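PDB 7LVO: bifunctional purine biosynthetic protein ADE5,7 from Cryptococcus neoformans var. grubii serotype A, which catalyses the second and fifth steps of de novo purine biosynthesis, its N-terminal half, crystallised here, being the ATP-dependent ligase that joins phosphoribosylamine to glycine. Local coordinates for residues V66-N71 / S82-P87; L38-L43 / L108-P113; A412-S417 / G426-V431. All coordinates share one frame; numbering follows the deposited sequence.

Overall arrangement
Followed from the N terminus, the chain illustrates how local strand pairs build one domain and touch another. Strand 38-44 comes first, and contact 2 closes the long loop that returns to it at strand 108-111. Contact 1 falls wholly within that loop, joining strand 62-67 to strand 81-83 across a short helix. Since strand 38-44 lies between 62-67 and 108-111, both contacts belong to a single parallel sheet in the N domain, and the backbones of Val-66 and Cys-68 hydrogen-bond to Leu-42. Contact 3 follows much later, closing a small loop in the C domain. It is separate from contact 2 but meets contact 1 where Asn-71 reaches Ala-412 and Thr-414.

Contact 1 (V66-N71 / S82-P87); sequences VVCPGN and SNLALP
Val-67 and Asn-83 face each other on the two parallel strands of a beta-alpha-beta unit formed by strand 62-67, helix 72-77 and strand 81-83. Val-67 N donates to Ser-82 O at 2.9 Å, and Leu-84 N donates to Val-67 O at 3.0 Å. On the face holding Val-67 and Asn-83, the two side chains cross obliquely, with Val-67 CB 3.7 Å from Asn-83 OD1. This is the face covered by helix 72-77, whose Thr-74 touches Val-67 and hydrogen-bonds to Asn-83 OD1 through its hydroxyl.

The other half of the same amide looks to the chain just before that helix. With CG beside its backbone N (chi1 -80°), Asn-83 sends ND2 to Asn-71 O, 2.9 Å away. The acceptor lies near the amide plane, whereas the donor stands above the plane of the Asn-71 carbonyl. Both ends of the amide are thereby engaged, which fixes its rotation. Asn-71 itself occupies the N-cap position, and its ND2 is held by Ala-45 O.

On the face of Val-66, CG1 swings anti to the backbone N (chi1 177°) and comes within 3.7 Å of Leu-84 CB, while Trp-100 of helix 95-104 touches both residues. The chain turns a corner at Cys-68, and a cis peptide bond precedes Pro-69. Past the corner a CA-H...O contact still joins the two segments, Pro-69 CA lying 3.4 Å from Leu-84 O.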
loop_
_atom_site.group_PDB
_atom_site.type_symbol
_atom_site.label_atom_id
_atom_site.label_comp_id
_atom_site.label_asym_id
_atom_site.label_seq_id
_atom_site.Cartn_x
_atom_site.Cartn_y
_atom_site.Cartn_z
ATOM N N VAL A 66 16.314 -6.655 -8.572
ATOM C CA VAL A 66 17.138 -5.856 -7.677
ATOM C C VAL A 66 16.213 -5.161 -6.687
ATOM O O VAL A 66 15.283 -4.452 -7.090
ATOM C CB VAL A 66 17.991 -4.834 -8.441
ATOM C CG1 VAL A 66 18.776 -3.977 -7.473
ATOM C CG2 VAL A 66 18.917 -5.538 -9.415
ATOM N N VAL A 67 16.470 -5.363 -5.398
ATOM C CA VAL A 67 15.670 -4.781 -4.328
ATOM C C VAL A 67 16.542 -3.751 -3.632
ATOM O O VAL A 67 17.524 -4.105 -2.966
ATOM C CB VAL A 67 15.164 -5.844 -3.341
ATOM C CG1 VAL A 67 13.980 -5.327 -2.576
ATOM C CG2 VAL A 67 14.833 -7.140 -4.076
ATOM N N CYS A 68 16.183 -2.478 -3.779
ATOM C CA CYS A 68 16.958 -1.377 -3.221
ATOM C C CYS A 68 16.158 -0.675 -2.135
ATOM O O CYS A 68 15.175 0.008 -2.448
ATOM C CB CYS A 68 17.337 -0.385 -4.326
ATOM S SG CYS A 68 18.306 1.026 -3.743
ATOM N N PRO A 69 16.529 -0.797 -0.850
ATOM C CA PRO A 69 17.659 -1.577 -0.330
ATOM C C PRO A 69 17.319 -3.042 -0.064
ATOM O O PRO A 69 18.218 -3.847 0.161
ATOM C CB PRO A 69 18.001 -0.853 0.984
ATOM C CG PRO A 69 16.675 -0.322 1.455
ATOM C CD PRO A 69 15.853 -0.021 0.210
ATOM N N GLY A 70 16.028 -3.382 -0.096
ATOM C CA GLY A 70 15.635 -4.726 0.262
ATOM C C GLY A 70 15.786 -4.965 1.762
ATOM O O GLY A 70 16.048 -4.052 2.555
ATOM N N ASN A 71 15.607 -6.223 2.141
ATOM C CA ASN A 71 15.640 -6.601 3.554
ATOM C C ASN A 71 16.226 -8.005 3.675
ATOM O O ASN A 71 16.703 -8.583 2.697
ATOM C CB ASN A 71 14.236 -6.500 4.170
ATOM C CG ASN A 71 13.223 -7.385 3.469
ATOM O OD1 ASN A 71 13.550 -8.455 2.964
ATOM N ND2 ASN A 71 11.972 -6.936 3.446
ATOM N N SER A 82 18.522 -9.915 -5.687
ATOM C CA SER A 82 19.691 -9.425 -4.971
ATOM C C SER A 82 19.353 -8.073 -4.360
ATOM O O SER A 82 18.555 -7.310 -4.909
ATOM C CB SER A 82 20.907 -9.296 -5.891
ATOM O OG SER A 82 20.702 -8.280 -6.853
ATOM N N ASN A 83 19.979 -7.778 -3.228
ATOM C CA ASN A 83 19.802 -6.496 -2.561
ATOM C C ASN A 83 20.867 -5.506 -3.024
ATOM O O ASN A 83 22.011 -5.874 -3.296
ATOM C CB ASN A 83 19.868 -6.664 -1.044
ATOM C CG ASN A 83 18.559 -7.165 -0.456
ATOM O OD1 ASN A 83 17.651 -7.565 -1.178
ATOM N ND2 ASN A 83 18.465 -7.145 0.869
ATOM N N LEU A 84 20.475 -4.239 -3.109
ATOM C CA LEU A 84 21.362 -3.153 -3.523
ATOM C C LEU A 84 21.394 -2.118 -2.405
ATOM O O LEU A 84 20.454 -1.333 -2.249
ATOM C CB LEU A 84 20.891 -2.537 -4.835
ATOM C CG LEU A 84 21.684 -1.338 -5.352
ATOM C CD1 LEU A 84 23.114 -1.738 -5.679
ATOM C CD2 LEU A 84 20.989 -0.736 -6.577
ATOM N N ALA A 85 22.476 -2.119 -1.624
ATOM C CA ALA A 85 22.634 -1.181 -0.511
ATOM C C ALA A 85 23.187 0.127 -1.065
ATOM O O ALA A 85 24.383 0.420 -1.000
ATOM C CB ALA A 85 23.536 -1.766 0.571
ATOM N N LEU A 86 22.288 0.929 -1.629
ATOM C CA LEU A 86 22.638 2.194 -2.254
ATOM C C LEU A 86 21.558 3.220 -1.949
ATOM O O LEU A 86 20.365 2.886 -1.955
ATOM C CB LEU A 86 22.791 2.039 -3.772
ATOM C CG LEU A 86 23.291 3.269 -4.521
ATOM C CD1 LEU A 86 24.758 3.524 -4.213
ATOM C CD2 LEU A 86 23.068 3.115 -6.022
ATOM N N PRO A 87 21.937 4.466 -1.673
ATOM C CA PRO A 87 20.917 5.501 -1.468
ATOM C C PRO A 87 20.209 5.843 -2.769
ATOM O O PRO A 87 20.752 5.678 -3.865
ATOM C CB PRO A 87 21.715 6.701 -0.939
ATOM C CG PRO A 87 23.033 6.146 -0.497
ATOM C CD PRO A 87 23.298 4.968 -1.399
#

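Contact 2 (L38-L43 / L108-P113); sequences LSILLL and LVVPGP
Leu-42, its CG anti to the carbonyl carbon (chi1 -58°), and Val-110, its CG1 anti to the backbone N (chi1 -177°), stand side by side on neighbouring parallel strands of the N domain's alpha/beta sheet. The leucine turns its CD2 branch against Val-110 CB at 3.5 Å. Ile-40 continues this face, CG2 meeting Val-110 CG2 at 4.1 Å, and helix 354-362 covers it through Leu-358, which touches Leu-108 and Val-110. On the reverse face Leu-41 runs alongside Val-109, while Leu-43 leans across the same valine, CG lying 4.0 Å from Val-109 CG1; Phe-125 and Val-121 of helix 121-126 pack over this side.

The backbones illustrate parallel pairing. Leu-41 N donates to Leu-108 O at 2.8 Å, and Leu-41 O accepts Val-110 N at 2.9 Å, both bonds nearly straight. Leu-43 N makes a weak hydrogen bond to Val-110 O. The donors of 108-113 are alternate residues, Leu-108 (weakly, to Ser-39 O), Val-110 and Gly-112, so the missing N-H of Pro-111 falls where no bond to strand 38-44 is made. The final link is Gly-112 N to Leu-43 O at 3.0 Å, with Pro-113 CD lying 3.1 Å from that same oxygen.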
loop_
_atom_site.group_PDB
_atom_site.type_symbol
_atom_site.label_atom_id
_atom_site.label_comp_id
_atom_site.label_asym_id
_atom_site.label_seq_id
_atom_site.Cartn_x
_atom_site.Cartn_y
_atom_site.Cartn_z
ATOM N N LEU A 38 14.605 -9.815 -18.546
ATOM C CA LEU A 38 14.408 -8.478 -18.018
ATOM C C LEU A 38 15.135 -8.283 -16.691
ATOM O O LEU A 38 15.363 -9.228 -15.932
ATOM C CB LEU A 38 12.919 -8.210 -17.829
ATOM C CG LEU A 38 12.077 -8.198 -19.103
ATOM C CD1 LEU A 38 10.598 -8.224 -18.753
ATOM C CD2 LEU A 38 12.412 -6.985 -19.950
ATOM N N SER A 39 15.498 -7.032 -16.423
ATOM C CA SER A 39 16.044 -6.604 -15.143
ATOM C C SER A 39 15.064 -5.610 -14.538
ATOM O O SER A 39 14.769 -4.581 -15.154
ATOM C CB SER A 39 17.424 -5.963 -15.314
ATOM O OG SER A 39 18.356 -6.910 -15.795
ATOM N N ILE A 40 14.550 -5.927 -13.349
ATOM C CA ILE A 40 13.566 -5.104 -12.657
ATOM C C ILE A 40 14.177 -4.587 -11.364
ATOM O O ILE A 40 14.849 -5.329 -10.640
ATOM C CB ILE A 40 12.272 -5.894 -12.367
ATOM C CG1 ILE A 40 11.578 -6.277 -13.677
ATOM C CG2 ILE A 40 11.338 -5.077 -11.486
ATOM C CD1 ILE A 40 10.436 -7.260 -13.502
ATOM N N LEU A 41 13.942 -3.316 -11.074
ATOM C CA LEU A 41 14.468 -2.655 -9.886
ATOM C C LEU A 41 13.312 -2.326 -8.955
ATOM O O LEU A 41 12.421 -1.540 -9.317
ATOM C CB LEU A 41 15.226 -1.385 -10.264
ATOM C CG LEU A 41 15.705 -0.499 -9.120
ATOM C CD1 LEU A 41 16.741 -1.216 -8.265
ATOM C CD2 LEU A 41 16.268 0.802 -9.674
ATOM N N LEU A 42 13.325 -2.931 -7.766
ATOM C CA LEU A 42 12.331 -2.660 -6.737
ATOM C C LEU A 42 12.907 -1.666 -5.739
ATOM O O LEU A 42 13.978 -1.909 -5.170
ATOM C CB LEU A 42 11.920 -3.947 -6.021
ATOM C CG LEU A 42 11.347 -5.062 -6.878
ATOM C CD1 LEU A 42 10.853 -6.201 -5.996
ATOM C CD2 LEU A 42 10.217 -4.560 -7.764
ATOM N N LEU A 43 12.203 -0.555 -5.532
ATOM C CA LEU A 43 12.565 0.425 -4.517
ATOM C C LEU A 43 11.755 0.138 -3.252
ATOM O O LEU A 43 10.520 0.101 -3.294
ATOM C CB LEU A 43 12.307 1.844 -5.000
ATOM C CG LEU A 43 12.878 2.247 -6.362
ATOM C CD1 LEU A 43 12.626 3.735 -6.596
ATOM C CD2 LEU A 43 14.348 1.932 -6.483
ATOM N N LEU A 108 12.743 -1.932 -15.934
ATOM C CA LEU A 108 11.524 -1.526 -15.247
ATOM C C LEU A 108 11.843 -1.227 -13.789
ATOM O O LEU A 108 12.622 -1.944 -13.164
ATOM C CB LEU A 108 10.448 -2.617 -15.336
ATOM C CG LEU A 108 9.135 -2.340 -14.602
ATOM C CD1 LEU A 108 8.379 -1.202 -15.260
ATOM C CD2 LEU A 108 8.284 -3.600 -14.534
ATOM N N VAL A 109 11.228 -0.173 -13.263
ATOM C CA VAL A 109 11.367 0.232 -11.870
ATOM C C VAL A 109 9.986 0.200 -11.232
ATOM O O VAL A 109 9.027 0.758 -11.786
ATOM C CB VAL A 109 11.993 1.631 -11.739
ATOM C CG1 VAL A 109 12.084 2.043 -10.277
ATOM C CG2 VAL A 109 13.360 1.665 -12.390
ATOM N N VAL A 110 9.882 -0.469 -10.085
ATOM C CA VAL A 110 8.629 -0.579 -9.348
ATOM C C VAL A 110 8.806 0.070 -7.978
ATOM O O VAL A 110 9.265 -0.595 -7.036
ATOM C CB VAL A 110 8.187 -2.044 -9.212
ATOM C CG1 VAL A 110 6.834 -2.138 -8.514
ATOM C CG2 VAL A 110 8.151 -2.720 -10.571
ATOM N N PRO A 111 8.489 1.356 -7.822
ATOM C CA PRO A 111 8.557 1.972 -6.490
ATOM C C PRO A 111 7.466 1.422 -5.580
ATOM O O PRO A 111 6.297 1.329 -5.968
ATOM C CB PRO A 111 8.361 3.467 -6.769
ATOM C CG PRO A 111 8.670 3.633 -8.247
ATOM C CD PRO A 111 8.217 2.343 -8.880
ATOM N N GLY A 112 7.856 1.069 -4.359
ATOM C CA GLY A 112 6.919 0.554 -3.386
ATOM C C GLY A 112 6.382 1.624 -2.457
ATOM O O GLY A 112 5.174 1.866 -2.386
ATOM N N PRO A 113 7.272 2.284 -1.722
ATOM C CA PRO A 113 6.828 3.307 -0.767
ATOM C C PRO A 113 6.158 4.485 -1.466
ATOM O O PRO A 113 6.213 4.658 -2.690
ATOM C CB PRO A 113 8.122 3.736 -0.064
ATOM C CG PRO A 113 9.084 2.601 -0.292
ATOM C CD PRO A 113 8.725 2.039 -1.645
#

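Contact 3 (A412-S417 / G426-V431); sequences AGTKRS and GRVLAV. With EDO (1,2-ethanediol), chain C.
Ala-412 and Gly-413 each give a backbone N-H to strand 427-435, a C-domain strand of an antiparallel sheet, at the point where that strand forms a classic beta bulge. Ala-412 N binds Val-428 O at 2.6 Å, tilted from the carbonyl plane, and Gly-413 N binds Arg-427 O at 2.7 Å, in that carbonyl's plane. The methyl of Ala-412 sits close by, its CB 3.2 Å from Arg-427 O. Thr-414 adds the side-chain contact: it meets Val-428 at about a right angle, Thr-414 CG2 a tight 3.4 Å from Val-428 CG1.

One step outward, two backbone features frame these approaches. In the bulge Val-428 and Leu-429 both face Leu-383 of the adjoining strand, and an inverse gamma turn centred on Gly-413 redirects the chain from Ala-412 into strand 414-416. The threonine's rotation is held by a hydrogen bond between its OG1 and His-411 ND1. Its hydroxyl also takes a weak bond from Gly-72 N, so this corner of the C domain touches the N domain.

The end of the Arg-427 side chain leads away from 412-417, and NH1 hydrogen-bonds to Gly-275 O. A 1,2-ethanediol, probably from the crystallisation liquor, lies along the side chain, with Arg-427 NE 3.5 Å from its C2. The diol's O2 lies at the guanidinium edge, accepting a weak hydrogen bond from Arg-427 NH2 at 3.4 Å.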
loop_
_atom_site.group_PDB
_atom_site.type_symbol
_atom_site.label_atom_id
_atom_site.label_comp_id
_atom_site.label_asym_id
_atom_site.label_seq_id
_atom_site.Cartn_x
_atom_site.Cartn_y
_atom_site.Cartn_z
ATOM N N ALA A 412 9.621 -7.932 6.425
ATOM C CA ALA A 412 9.514 -6.476 6.359
ATOM C C ALA A 412 10.748 -5.884 7.066
ATOM O O ALA A 412 11.782 -5.725 6.442
ATOM C CB ALA A 412 8.199 -5.999 6.964
ATOM N N GLY A 413 10.635 -5.644 8.374
ATOM C CA GLY A 413 11.768 -5.090 9.103
ATOM C C GLY A 413 12.761 -6.130 9.582
ATOM O O GLY A 413 12.808 -6.450 10.774
ATOM N N THR A 414 13.542 -6.685 8.658
ATOM C CA THR A 414 14.593 -7.637 8.985
ATOM C C THR A 414 15.863 -7.258 8.228
ATOM O O THR A 414 15.841 -6.448 7.297
ATOM C CB THR A 414 14.195 -9.080 8.646
ATOM O OG1 THR A 414 14.080 -9.232 7.226
ATOM C CG2 THR A 414 12.874 -9.450 9.314
ATOM N N LYS A 415 16.975 -7.872 8.630
ATOM C CA LYS A 415 18.264 -7.594 8.017
ATOM C C LYS A 415 19.196 -8.760 8.303
ATOM O O LYS A 415 19.081 -9.423 9.338
ATOM C CB LYS A 415 18.866 -6.288 8.546
ATOM C CG LYS A 415 20.058 -5.782 7.750
ATOM C CD LYS A 415 20.847 -4.740 8.536
ATOM C CE LYS A 415 21.892 -4.057 7.661
ATOM N NZ LYS A 415 22.749 -5.037 6.929
ATOM N N ARG A 416 20.112 -9.009 7.369
ATOM C CA ARG A 416 21.158 -10.001 7.562
ATOM C C ARG A 416 22.410 -9.323 8.105
ATOM O O ARG A 416 22.747 -8.204 7.709
ATOM C CB ARG A 416 21.477 -10.722 6.254
ATOM C CG ARG A 416 20.432 -11.741 5.831
ATOM C CD ARG A 416 20.450 -12.972 6.720
ATOM N NE ARG A 416 21.556 -13.871 6.411
ATOM C CZ ARG A 416 21.814 -14.996 7.066
ATOM N NH1 ARG A 416 21.073 -15.382 8.092
ATOM N NH2 ARG A 416 22.839 -15.753 6.682
ATOM N N SER A 417 23.103 -10.012 9.010
ATOM C CA SER A 417 24.307 -9.455 9.620
ATOM C C SER A 417 25.107 -10.598 10.232
ATOM O O SER A 417 24.719 -11.132 11.275
ATOM C CB SER A 417 23.946 -8.411 10.668
ATOM O OG SER A 417 23.214 -8.993 11.729
ATOM N N GLY A 426 9.633 -1.968 12.939
ATOM C CA GLY A 426 8.453 -2.219 13.744
ATOM C C GLY A 426 7.729 -3.484 13.334
ATOM O O GLY A 426 7.602 -4.425 14.128
ATOM N N ARG A 427 7.237 -3.512 12.095
ATOM C CA ARG A 427 6.694 -4.730 11.515
ATOM C C ARG A 427 7.847 -5.557 10.960
ATOM O O ARG A 427 8.536 -5.126 10.027
ATOM C CB ARG A 427 5.675 -4.395 10.425
ATOM C CG ARG A 427 4.478 -3.603 10.936
ATOM C CD ARG A 427 3.387 -3.457 9.878
ATOM N NE ARG A 427 3.790 -2.581 8.788
ATOM C CZ ARG A 427 3.080 -2.368 7.689
ATOM N NH1 ARG A 427 1.908 -2.947 7.498
ATOM N NH2 ARG A 427 3.550 -1.542 6.765
ATOM N N VAL A 428 8.066 -6.734 11.538
ATOM C CA VAL A 428 9.232 -7.544 11.200
ATOM C C VAL A 428 8.972 -8.411 9.976
ATOM O O VAL A 428 9.756 -8.407 9.021
ATOM C CB VAL A 428 9.645 -8.395 12.417
ATOM C CG1 VAL A 428 10.909 -9.180 12.117
ATOM C CG2 VAL A 428 9.848 -7.508 13.634
ATOM N N LEU A 429 7.880 -9.168 9.978
ATOM C CA LEU A 429 7.579 -10.052 8.864
ATOM C C LEU A 429 6.086 -10.369 8.883
ATOM O O LEU A 429 5.347 -9.960 9.783
ATOM C CB LEU A 429 8.434 -11.324 8.923
ATOM C CG LEU A 429 8.357 -12.210 10.175
ATOM C CD1 LEU A 429 7.062 -13.014 10.202
ATOM C CD2 LEU A 429 9.563 -13.122 10.244
ATOM N N ALA A 430 5.647 -11.106 7.871
ATOM C CA ALA A 430 4.259 -11.528 7.747
ATOM C C ALA A 430 4.231 -13.001 7.368
ATOM O O ALA A 430 4.916 -13.416 6.430
ATOM C CB ALA A 430 3.519 -10.689 6.700
ATOM N N VAL A 431 3.456 -13.784 8.107
ATOM C CA VAL A 431 3.251 -15.201 7.821
ATOM C C VAL A 431 1.947 -15.316 7.044
ATOM O O VAL A 431 0.888 -14.926 7.543
ATOM C CB VAL A 431 3.213 -16.037 9.107
ATOM C CG1 VAL A 431 3.129 -17.523 8.770
ATOM C CG2 VAL A 431 4.438 -15.754 9.959
HETATM C C1 EDO C . 6.644 -0.740 10.265
HETATM O O1 EDO C . 7.953 -0.167 10.369
HETATM C C2 EDO C . 5.698 0.229 9.563
HETATM O O2 EDO C . 6.063 0.344 8.182
#